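Local coordinates for protein URE2 (Lodderomyces elongisporus NRRL YB-4239, PDB 4EXJ) that is of unknown function but belongs to the glutathione S-transferase superfamily and, as a dimeric Ure2-like protein, probably binds glutathione, at residues Asn13-Leu18 / Glu172-Glu177; Asn100-Tyr105 / Ile166-Gly171; Lys141-Met146 / Ile186-Asn191; Lys149-Asp154 / Phe192-Lys197. One frame throughout, in Å; residues are numbered along the deposited sequence.

Contact 1 starts near the N terminus. Helix 15-23 of the thioredoxin-like domain meets helix 163-179 of the helical domain, closing a loop of 153 residues. Contact 2 lies wholly within that loop and pairs helix 93-120 with an earlier part of helix 163-179. Contact 3 ties helix 129-149 to the short helix 188-191, so it crosses contacts 1 and 2. Contact 4 joins the turn after helix 129-149 to helix 193-203 and crosses the other three. Contact 1 thus links the two domains, while contacts 2 to 4 build the helical domain. Contacts 3 and 4 are neighbours, with Leu188 packed on Val195.

Contact 1: residues Asn13-Leu18 / Glu172-Glu177; sequences NGRKPL and EHRRRE. With SO4 (sulfate ion), chain G.
Glu177 OE1 is gripped by two arginines, one from each segment. Arg15 NH1 donates to Glu177 OE1 at 2.8 Å, and Arg174 NH1 reaches the same Glu177 OE1 at 2.9 Å from the opposite face of the carboxylate. Arg15 also places NH2 on Glu177 OE2, at 2.9 Å and on its syn lone pair. The grip is end-on, one nitrogen to each oxygen, with the guanidinium and carboxylate planes 40° apart. Arg15, extended from CG to NE, approaches Glu177 from the opposite direction, with the carboxylate at its guanidinium edge. Arg174 bends at chi2 (62°) and turns its other edge to a sulfate. There Arg174 NE donates to sulfate O1 at 3.0 Å and Arg174 NH2 to sulfate O4 at 3.2 Å. Gly12 N also binds this ion, which probably came from the crystallisation liquor. A water accepts from Arg15 NH1 and hydrogen-bonds His173 ND1. The C-terminal tail joins in, through His215 O on Arg15 NH2 and Ala217 N on Glu177 OE2. This salt-bridge network joins the N-terminal and C-terminal glutathione S-transferase domains. Shared between two guanidinium groups, the Glu177 carboxylate is probably ionised and fixed in rotation, and would partly offset both arginine charges.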
# COMPACT_ATOMS: atom_id res chain seq x y z
N ASN B 13 -7.75 6.90 -7.05
CA ASN B 13 -8.24 5.76 -6.27
C ASN B 13 -9.71 5.40 -6.52
O ASN B 13 -10.08 4.23 -6.51
CB ASN B 13 -8.04 5.99 -4.76
CG ASN B 13 -6.65 5.61 -4.28
OD1 ASN B 13 -5.98 4.75 -4.87
ND2 ASN B 13 -6.20 6.25 -3.22
N GLY B 14 -10.54 6.42 -6.76
CA GLY B 14 -11.97 6.19 -6.92
C GLY B 14 -12.34 5.34 -8.11
O GLY B 14 -13.30 4.58 -8.07
N ARG B 15 -11.58 5.48 -9.20
CA ARG B 15 -11.97 4.90 -10.47
C ARG B 15 -11.64 3.42 -10.58
O ARG B 15 -12.20 2.74 -11.40
CB ARG B 15 -11.34 5.70 -11.63
CG ARG B 15 -12.06 7.01 -11.92
CD ARG B 15 -11.07 7.99 -12.57
NE ARG B 15 -11.73 9.16 -13.14
CZ ARG B 15 -11.04 10.16 -13.68
NH1 ARG B 15 -9.71 10.10 -13.68
NH2 ARG B 15 -11.67 11.21 -14.22
N LYS B 16 -10.76 2.93 -9.72
CA LYS B 16 -10.32 1.54 -9.87
C LYS B 16 -11.45 0.51 -9.72
O LYS B 16 -11.69 -0.28 -10.63
CB LYS B 16 -9.19 1.25 -8.90
CG LYS B 16 -7.89 1.93 -9.28
CD LYS B 16 -6.78 1.45 -8.36
CE LYS B 16 -5.91 2.56 -7.95
NZ LYS B 16 -5.20 2.37 -6.64
N PRO B 17 -12.13 0.50 -8.57
CA PRO B 17 -13.21 -0.49 -8.41
C PRO B 17 -14.41 -0.17 -9.30
O PRO B 17 -15.15 -1.07 -9.68
CB PRO B 17 -13.56 -0.40 -6.90
CG PRO B 17 -13.06 0.93 -6.45
CD PRO B 17 -11.90 1.31 -7.36
N LEU B 18 -14.54 1.07 -9.71
CA LEU B 18 -15.56 1.45 -10.63
C LEU B 18 -15.37 0.78 -11.98
O LEU B 18 -16.25 0.18 -12.51
CB LEU B 18 -15.49 2.95 -10.81
CG LEU B 18 -16.44 3.64 -11.76
CD1 LEU B 18 -17.81 3.47 -11.24
CD2 LEU B 18 -16.10 5.11 -11.82
N GLU B 172 -2.19 5.79 -14.00
CA GLU B 172 -1.46 6.40 -15.10
C GLU B 172 -2.37 7.32 -15.93
O GLU B 172 -1.95 8.43 -16.36
CB GLU B 172 -0.85 5.31 -15.98
CG GLU B 172 -0.16 5.79 -17.25
CD GLU B 172 0.89 6.84 -17.03
OE1 GLU B 172 1.34 7.05 -15.87
OE2 GLU B 172 1.29 7.45 -18.05
N HIS B 173 -3.61 6.89 -16.13
CA HIS B 173 -4.60 7.71 -16.83
C HIS B 173 -4.83 9.00 -16.02
O HIS B 173 -4.91 10.09 -16.57
CB HIS B 173 -5.90 6.94 -17.02
CG HIS B 173 -7.03 7.79 -17.51
ND1 HIS B 173 -7.83 8.53 -16.66
CD2 HIS B 173 -7.51 8.01 -18.76
CE1 HIS B 173 -8.73 9.18 -17.37
NE2 HIS B 173 -8.57 8.88 -18.64
N ARG B 174 -4.92 8.87 -14.70
CA ARG B 174 -5.09 10.05 -13.85
C ARG B 174 -3.91 11.03 -13.96
O ARG B 174 -4.09 12.25 -13.98
CB ARG B 174 -5.29 9.62 -12.39
CG ARG B 174 -5.62 10.77 -11.40
CD ARG B 174 -6.92 11.48 -11.73
NE ARG B 174 -7.33 12.33 -10.59
CZ ARG B 174 -8.33 13.20 -10.63
NH1 ARG B 174 -9.01 13.40 -11.75
NH2 ARG B 174 -8.66 13.90 -9.53
N ARG B 175 -2.71 10.48 -13.96
CA ARG B 175 -1.50 11.30 -14.05
C ARG B 175 -1.55 12.12 -15.35
O ARG B 175 -1.30 13.34 -15.34
CB ARG B 175 -0.27 10.39 -14.08
CG ARG B 175 1.08 11.16 -14.14
CD ARG B 175 2.26 10.19 -14.37
NE ARG B 175 2.30 9.65 -15.74
CZ ARG B 175 3.01 10.18 -16.74
NH1 ARG B 175 3.74 11.26 -16.55
NH2 ARG B 175 2.98 9.60 -17.94
N ARG B 176 -1.87 11.46 -16.46
CA ARG B 176 -1.99 12.15 -17.77
C ARG B 176 -3.11 13.19 -17.79
O ARG B 176 -3.01 14.24 -18.44
CB ARG B 176 -2.19 11.12 -18.88
CG ARG B 176 -1.01 10.19 -19.08
CD ARG B 176 -1.29 9.09 -20.09
NE ARG B 176 -0.17 8.17 -20.11
CZ ARG B 176 0.45 7.74 -21.21
NH1 ARG B 176 0.02 8.11 -22.41
NH2 ARG B 176 1.47 6.91 -21.08
N GLU B 177 -4.20 12.88 -17.11
CA GLU B 177 -5.37 13.77 -17.07
C GLU B 177 -5.07 15.04 -16.29
O GLU B 177 -5.52 16.12 -16.65
CB GLU B 177 -6.52 13.01 -16.40
CG GLU B 177 -7.82 13.76 -16.32
CD GLU B 177 -8.86 12.95 -15.55
OE1 GLU B 177 -8.52 12.49 -14.44
OE2 GLU B 177 -9.99 12.76 -16.06
S SO4 G . -5.75 11.88 -7.43
O1 SO4 G . -5.10 12.50 -8.61
O2 SO4 G . -6.02 10.54 -7.68
O3 SO4 G . -4.83 11.98 -6.29
O4 SO4 G . -6.96 12.65 -7.11
O HOH W 1 -8.00 7.79 -13.82

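Contact 2: residues Asn100-Tyr105 / Ile166-Gly171; sequences NELLFY and IAFLVG
Segments 100-105 and 166-171 are helical and run nearly parallel, their axes 21° apart and 10.1 Å at closest approach, with the CA atoms of Leu103 and Ala167 nearest at 7.0 Å. No hydrogen bond joins them. The contact is apolar and all five touching residues are buried. Phe168 gives the largest share. Its CG lies beside the backbone N and anti to the carbonyl carbon (chi1 -82°), and the ring extends toward helix 93-120. The far end of the ring does the touching. Phe168 CZ comes 3.8 Å from Tyr105 CD1, which sits at the edge of the phenylalanine ring. The two side chains cross at about a right angle. Next to CZ, Phe168 CE2 lies 4.0 Å from the backbone Leu102 O and 4.3 Å from Leu102 CB, so the ring end rests against the turn of helix carrying Leu102. Beside it, the CB of Leu103 starts away from the other helix, but the end of the side chain comes nearer and CD2 packs on Ala167 CB at 4.0 Å. The CB of Ala167 points toward the other helix and meets that branch. Phe168 also stacks on Phe156, and Tyr105 on Phe145. Helix 93-120 turns another side to the second subunit, where Phe104 stacks on Phe104 of that subunit and Asn100 ND2 bonds to Asn70 OD1 of that subunit. Near-parallel packing of a long dimer-interface helix on the buried central helix is characteristic of the all-helical C-terminal domain of glutathione S-transferases, where this pair forms part of the core.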
# COMPACT_ATOMS: atom_id res chain seq x y z
N ASN B 100 -0.88 -9.99 -5.75
CA ASN B 100 -1.00 -9.31 -4.46
C ASN B 100 0.11 -8.29 -4.25
O ASN B 100 -0.13 -7.17 -3.80
CB ASN B 100 -1.00 -10.33 -3.32
CG ASN B 100 -2.03 -10.02 -2.27
OD1 ASN B 100 -3.23 -9.93 -2.56
ND2 ASN B 100 -1.59 -9.92 -1.03
N GLU B 101 1.35 -8.68 -4.55
CA GLU B 101 2.46 -7.75 -4.32
C GLU B 101 2.31 -6.53 -5.22
O GLU B 101 2.58 -5.41 -4.78
CB GLU B 101 3.83 -8.44 -4.44
CG GLU B 101 4.22 -8.84 -5.82
CD GLU B 101 5.44 -9.75 -5.85
OE1 GLU B 101 6.07 -9.84 -6.92
OE2 GLU B 101 5.76 -10.37 -4.81
N LEU B 102 1.90 -6.73 -6.47
CA LEU B 102 1.74 -5.56 -7.37
C LEU B 102 0.61 -4.63 -6.98
O LEU B 102 0.70 -3.42 -7.22
CB LEU B 102 1.61 -5.98 -8.84
CG LEU B 102 2.95 -6.49 -9.37
CD1 LEU B 102 2.74 -7.11 -10.74
CD2 LEU B 102 3.99 -5.37 -9.44
N LEU B 103 -0.44 -5.16 -6.35
CA LEU B 103 -1.51 -4.29 -5.83
C LEU B 103 -1.00 -3.46 -4.64
O LEU B 103 -1.33 -2.27 -4.50
CB LEU B 103 -2.73 -5.13 -5.43
CG LEU B 103 -3.47 -5.75 -6.61
CD1 LEU B 103 -4.51 -6.72 -6.10
CD2 LEU B 103 -4.09 -4.66 -7.45
N PHE B 104 -0.18 -4.06 -3.78
CA PHE B 104 0.46 -3.27 -2.73
C PHE B 104 1.42 -2.24 -3.32
O PHE B 104 1.40 -1.08 -2.92
CB PHE B 104 1.20 -4.16 -1.72
CG PHE B 104 0.30 -4.66 -0.60
CD1 PHE B 104 0.06 -3.88 0.51
CD2 PHE B 104 -0.29 -5.92 -0.68
CE1 PHE B 104 -0.77 -4.34 1.53
CE2 PHE B 104 -1.12 -6.37 0.34
CZ PHE B 104 -1.35 -5.58 1.42
N TYR B 105 2.21 -2.66 -4.30
CA TYR B 105 3.18 -1.76 -4.92
C TYR B 105 2.48 -0.57 -5.60
O TYR B 105 2.90 0.61 -5.44
CB TYR B 105 4.02 -2.55 -5.95
CG TYR B 105 5.06 -1.66 -6.60
CD1 TYR B 105 4.72 -0.88 -7.69
CD2 TYR B 105 6.35 -1.58 -6.09
CE1 TYR B 105 5.66 -0.03 -8.28
CE2 TYR B 105 7.30 -0.73 -6.67
CZ TYR B 105 6.93 0.03 -7.76
OH TYR B 105 7.85 0.90 -8.34
N ILE B 166 -5.72 -2.93 -14.17
CA ILE B 166 -6.68 -1.89 -13.81
C ILE B 166 -6.05 -0.91 -12.82
O ILE B 166 -6.14 0.31 -13.00
CB ILE B 166 -7.96 -2.48 -13.22
CG1 ILE B 166 -8.70 -3.34 -14.26
CG2 ILE B 166 -8.88 -1.40 -12.69
CD1 ILE B 166 -9.87 -4.12 -13.67
N ALA B 167 -5.42 -1.43 -11.76
CA ALA B 167 -4.85 -0.53 -10.75
C ALA B 167 -3.83 0.43 -11.41
O ALA B 167 -3.90 1.66 -11.25
CB ALA B 167 -4.22 -1.32 -9.61
N PHE B 168 -2.87 -0.11 -12.12
CA PHE B 168 -1.87 0.71 -12.75
C PHE B 168 -2.43 1.66 -13.85
O PHE B 168 -2.03 2.79 -13.94
CB PHE B 168 -0.74 -0.15 -13.33
CG PHE B 168 0.31 -0.58 -12.33
CD1 PHE B 168 1.23 0.30 -11.84
CD2 PHE B 168 0.39 -1.88 -11.91
CE1 PHE B 168 2.20 -0.13 -10.97
CE2 PHE B 168 1.36 -2.29 -11.04
CZ PHE B 168 2.25 -1.40 -10.56
N LEU B 169 -3.34 1.17 -14.69
CA LEU B 169 -3.89 2.01 -15.74
C LEU B 169 -4.69 3.21 -15.23
O LEU B 169 -4.61 4.28 -15.77
CB LEU B 169 -4.70 1.20 -16.75
CG LEU B 169 -6.15 0.92 -16.48
CD1 LEU B 169 -6.99 2.09 -16.77
CD2 LEU B 169 -6.57 -0.24 -17.30
N VAL B 170 -5.46 3.00 -14.18
CA VAL B 170 -6.19 4.09 -13.62
C VAL B 170 -5.27 5.18 -13.03
O VAL B 170 -5.49 6.34 -13.25
CB VAL B 170 -7.21 3.61 -12.58
CG1 VAL B 170 -7.83 4.75 -11.84
CG2 VAL B 170 -8.26 2.80 -13.24
N GLY B 171 -4.24 4.79 -12.30
CA GLY B 171 -3.26 5.78 -11.81
C GLY B 171 -2.57 6.52 -12.96
O GLY B 171 -2.36 7.75 -12.92

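Contact 3: residues Lys141-Met146 / Ile186-Asn191; sequences KVFAFM and IDLKEN
Leu188 points a single methyl straight at the ring of Phe143. Its CD2 stands 3.6 Å from the ring centroid and only 7° off the ring normal, a well-centred CH-pi contact. All six ring carbons are therefore almost equally far from it, with Phe143 CD2 the nearest to Leu188 CD2 at 3.7 Å. With its CG beside the backbone N (chi1 -60°), Leu188 crosses Phe143 at about a right angle and carries CD2 over the ring. The opposite face of the ring is met by Val142 CG1, 4.2 Å above the plane and offset toward the rim. Ile186 approaches differently: its CD1 lies at the ring edge, 4.2 Å from Phe143 CD2. This anchors the connection after helix 163-179 to helix 129-149, within the helical C-terminal domain of the glutathione S-transferase fold. Helix 163-179 also borders the site: Glu172 and Arg175 touch Phe143, and Arg175 NH1 bonds to Ile186 O. Between the two apolar anchors, Asp187 occupies the N-cap position of the short, weakly bonded helix, about 188-191. Its OD1 accepts from Lys189 N at 3.0 Å, nearly along the C-O axis. Lys189 NZ folds back to the same carboxylate, 3.3 Å from Asp187 OD1 on its syn lone pair.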
# COMPACT_ATOMS: atom_id res chain seq x y z
N LYS B 141 11.31 6.59 -10.40
CA LYS B 141 11.51 5.26 -9.83
C LYS B 141 10.41 4.29 -10.22
O LYS B 141 10.68 3.13 -10.55
CB LYS B 141 11.55 5.31 -8.30
CG LYS B 141 12.89 5.75 -7.73
CD LYS B 141 12.83 5.92 -6.22
CE LYS B 141 14.09 6.62 -5.69
NZ LYS B 141 13.95 7.09 -4.28
N VAL B 142 9.15 4.75 -10.11
CA VAL B 142 8.04 3.86 -10.43
C VAL B 142 8.05 3.46 -11.91
O VAL B 142 7.79 2.31 -12.23
CB VAL B 142 6.66 4.45 -9.93
CG1 VAL B 142 6.06 5.42 -10.90
CG2 VAL B 142 5.66 3.32 -9.65
N PHE B 143 8.38 4.39 -12.80
CA PHE B 143 8.39 4.07 -14.21
C PHE B 143 9.55 3.13 -14.57
O PHE B 143 9.35 2.24 -15.39
CB PHE B 143 8.39 5.34 -15.09
CG PHE B 143 7.09 6.10 -15.02
CD1 PHE B 143 5.88 5.42 -15.08
CD2 PHE B 143 7.07 7.47 -14.86
CE1 PHE B 143 4.67 6.10 -15.00
CE2 PHE B 143 5.86 8.15 -14.76
CZ PHE B 143 4.67 7.46 -14.85
N ALA B 144 10.70 3.31 -13.93
CA ALA B 144 11.83 2.39 -14.16
C ALA B 144 11.42 0.97 -13.78
O ALA B 144 11.72 0.01 -14.49
CB ALA B 144 13.06 2.82 -13.40
N PHE B 145 10.72 0.85 -12.66
CA PHE B 145 10.26 -0.44 -12.18
C PHE B 145 9.25 -1.05 -13.15
O PHE B 145 9.33 -2.23 -13.49
CB PHE B 145 9.59 -0.27 -10.82
CG PHE B 145 8.95 -1.52 -10.31
CD1 PHE B 145 9.72 -2.50 -9.71
CD2 PHE B 145 7.59 -1.72 -10.44
CE1 PHE B 145 9.13 -3.66 -9.24
CE2 PHE B 145 6.99 -2.88 -10.00
CZ PHE B 145 7.76 -3.85 -9.38
N MET B 146 8.29 -0.24 -13.60
CA MET B 146 7.25 -0.74 -14.47
C MET B 146 7.85 -1.17 -15.81
O MET B 146 7.44 -2.17 -16.40
CB MET B 146 6.14 0.30 -14.69
CG MET B 146 5.36 0.59 -13.40
SD MET B 146 4.30 2.06 -13.57
CE MET B 146 3.04 1.52 -14.69
N ILE B 186 6.11 13.86 -17.05
CA ILE B 186 7.09 13.05 -17.74
C ILE B 186 6.39 12.43 -18.93
O ILE B 186 5.34 11.80 -18.79
CB ILE B 186 7.60 11.91 -16.86
CG1 ILE B 186 8.38 12.44 -15.67
CG2 ILE B 186 8.49 10.94 -17.69
CD1 ILE B 186 8.63 11.37 -14.63
N ASP B 187 6.97 12.59 -20.12
CA ASP B 187 6.45 11.92 -21.29
C ASP B 187 7.07 10.53 -21.39
O ASP B 187 8.31 10.41 -21.42
CB ASP B 187 6.77 12.73 -22.55
CG ASP B 187 5.94 12.31 -23.74
OD1 ASP B 187 5.97 11.11 -24.09
OD2 ASP B 187 5.24 13.16 -24.33
N LEU B 188 6.24 9.48 -21.40
CA LEU B 188 6.77 8.11 -21.36
C LEU B 188 7.26 7.65 -22.71
O LEU B 188 8.06 6.73 -22.79
CB LEU B 188 5.70 7.12 -20.91
CG LEU B 188 5.08 7.32 -19.54
CD1 LEU B 188 4.24 6.06 -19.26
CD2 LEU B 188 6.16 7.49 -18.49
N LYS B 189 6.73 8.24 -23.77
CA LYS B 189 7.04 7.74 -25.12
C LYS B 189 8.53 7.56 -25.31
O LYS B 189 8.97 6.56 -25.87
CB LYS B 189 6.51 8.68 -26.19
CG LYS B 189 5.00 8.64 -26.37
CD LYS B 189 4.59 9.55 -27.52
CE LYS B 189 3.29 10.28 -27.22
NZ LYS B 189 3.47 11.31 -26.16
N GLU B 190 9.29 8.53 -24.82
CA GLU B 190 10.72 8.60 -25.03
C GLU B 190 11.53 7.62 -24.19
O GLU B 190 12.29 6.81 -24.73
CB GLU B 190 11.20 10.03 -24.74
CG GLU B 190 10.34 11.10 -25.41
CD GLU B 190 10.47 12.46 -24.76
OE1 GLU B 190 9.77 13.40 -25.19
OE2 GLU B 190 11.28 12.60 -23.81
N ASN B 191 11.39 7.67 -22.86
CA ASN B 191 12.28 6.89 -22.00
C ASN B 191 11.70 5.59 -21.44
O ASN B 191 12.44 4.78 -20.91
CB ASN B 191 12.83 7.74 -20.85
CG ASN B 191 13.80 8.80 -21.33
OD1 ASN B 191 13.50 9.99 -21.31
ND2 ASN B 191 14.97 8.36 -21.78

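Contact 4: residues Lys149-Asp154 / Phe192-Lys197; sequences KLSGRD and FPNVEK
Leu150 makes the apolar part of the contact with Asn194 and Val195. Its CB meets Asn194 CB at 4.1 Å. Its CD1 reaches the helix backbone, 4.0 Å from Val195 CA, and also touches Val195 CG2 at 4.3 Å. The Leu150 CG is anti to the carbonyl carbon (chi1 -76°), which carries this methyl over the start of helix 193-203. Phe156 packs on Leu150 as well. The Asn194 amide also makes a van der Waals contact, its ND2 lying 3.6 Å from Ser151 CA. No direct hydrogen bond crosses between the segments. The loop side is a type II beta turn from Leu150 to Arg153, closed by Arg153 N on Leu150 O at 3.1 Å. Gly152 takes the third position with phi 77°, as such a turn requires. The turn leaves helix 129-149 of the glutathione S-transferase C-terminal domain. That helix also reaches the partner segment, since the Glu147 carboxylate accepts from Asn194 N and Val195 N at the start of helix 193-203. Waters make the polar links. One donates to Leu150 O at 2.7 Å and accepts a weak bond from Lys197 NZ. Another accepts from Gly152 N at 3.2 Å and donates weakly to Asn194 OD1. Opposite charges also come near each other at the outer side: Asp154 OD1 and Lys197 NZ are 4.8 Å apart, too far for a salt bridge.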
# COMPACT_ATOMS: atom_id res chain seq x y z
N LYS B 149 9.41 -4.54 -15.24
CA LYS B 149 8.38 -5.56 -15.05
C LYS B 149 7.70 -5.94 -16.34
O LYS B 149 7.30 -7.09 -16.53
CB LYS B 149 7.31 -5.12 -14.04
CG LYS B 149 7.81 -4.94 -12.63
CD LYS B 149 8.53 -6.20 -12.13
CE LYS B 149 7.54 -7.27 -11.73
NZ LYS B 149 8.23 -8.37 -10.97
N LEU B 150 7.54 -4.96 -17.23
CA LEU B 150 6.78 -5.15 -18.45
C LEU B 150 7.66 -5.68 -19.59
O LEU B 150 7.16 -6.00 -20.66
CB LEU B 150 6.09 -3.84 -18.85
CG LEU B 150 4.86 -3.54 -17.98
CD1 LEU B 150 4.33 -2.12 -18.25
CD2 LEU B 150 3.77 -4.58 -18.16
N SER B 151 8.96 -5.79 -19.34
CA SER B 151 9.88 -6.29 -20.36
C SER B 151 9.47 -7.67 -20.83
O SER B 151 9.39 -8.61 -20.04
CB SER B 151 11.31 -6.34 -19.83
OG SER B 151 12.18 -6.73 -20.89
N GLY B 152 9.21 -7.79 -22.13
CA GLY B 152 8.88 -9.07 -22.73
C GLY B 152 7.48 -9.58 -22.48
O GLY B 152 7.17 -10.73 -22.76
N ARG B 153 6.61 -8.73 -21.93
CA ARG B 153 5.22 -9.14 -21.72
C ARG B 153 4.21 -8.10 -22.13
O ARG B 153 4.54 -6.93 -22.34
CB ARG B 153 4.99 -9.51 -20.26
CG ARG B 153 5.67 -8.61 -19.27
CD ARG B 153 5.63 -9.28 -17.91
NE ARG B 153 4.36 -9.97 -17.76
CZ ARG B 153 4.13 -10.94 -16.89
NH1 ARG B 153 5.09 -11.34 -16.07
NH2 ARG B 153 2.92 -11.51 -16.84
N ASP B 154 2.96 -8.54 -22.25
CA ASP B 154 1.87 -7.64 -22.63
C ASP B 154 1.20 -7.06 -21.40
O ASP B 154 0.76 -5.90 -21.42
CB ASP B 154 0.83 -8.40 -23.44
CG ASP B 154 1.23 -8.55 -24.89
OD1 ASP B 154 2.29 -8.00 -25.27
OD2 ASP B 154 0.48 -9.20 -25.64
N PHE B 192 10.39 5.40 -21.55
CA PHE B 192 9.74 4.22 -20.98
C PHE B 192 8.79 3.57 -21.99
O PHE B 192 7.56 3.54 -21.81
CB PHE B 192 9.03 4.58 -19.66
CG PHE B 192 9.92 5.25 -18.65
CD1 PHE B 192 10.83 4.50 -17.89
CD2 PHE B 192 9.85 6.63 -18.43
CE1 PHE B 192 11.64 5.10 -16.97
CE2 PHE B 192 10.68 7.24 -17.47
CZ PHE B 192 11.58 6.46 -16.75
N PRO B 193 9.35 3.05 -23.09
CA PRO B 193 8.53 2.55 -24.19
C PRO B 193 7.67 1.34 -23.84
O PRO B 193 6.57 1.22 -24.36
CB PRO B 193 9.57 2.18 -25.27
CG PRO B 193 10.87 2.10 -24.55
CD PRO B 193 10.78 3.11 -23.45
N ASN B 194 8.15 0.47 -22.96
CA ASN B 194 7.34 -0.66 -22.53
C ASN B 194 6.09 -0.18 -21.78
O ASN B 194 5.01 -0.74 -21.97
CB ASN B 194 8.11 -1.61 -21.62
CG ASN B 194 9.28 -2.28 -22.31
OD1 ASN B 194 9.37 -2.31 -23.53
ND2 ASN B 194 10.18 -2.84 -21.51
N VAL B 195 6.27 0.81 -20.90
CA VAL B 195 5.12 1.31 -20.14
C VAL B 195 4.15 2.02 -21.07
O VAL B 195 2.94 1.86 -20.94
CB VAL B 195 5.55 2.23 -18.99
CG1 VAL B 195 4.29 2.65 -18.16
CG2 VAL B 195 6.62 1.53 -18.14
N GLU B 196 4.66 2.78 -22.03
CA GLU B 196 3.76 3.42 -22.98
C GLU B 196 2.94 2.41 -23.78
O GLU B 196 1.73 2.57 -23.94
CB GLU B 196 4.54 4.32 -23.94
CG GLU B 196 3.63 4.94 -25.02
CD GLU B 196 2.76 6.08 -24.51
OE1 GLU B 196 2.97 6.57 -23.37
OE2 GLU B 196 1.87 6.52 -25.27
N LYS B 197 3.60 1.37 -24.27
CA LYS B 197 2.95 0.38 -25.10
C LYS B 197 1.88 -0.34 -24.28
O LYS B 197 0.76 -0.56 -24.72
CB LYS B 197 3.97 -0.62 -25.61
CG LYS B 197 3.43 -1.61 -26.61
CD LYS B 197 4.55 -2.19 -27.48
CE LYS B 197 5.59 -2.90 -26.63
NZ LYS B 197 5.03 -4.12 -25.96
O HOH W 2 6.64 -4.91 -23.05
O HOH W 3 9.31 -5.50 -24.37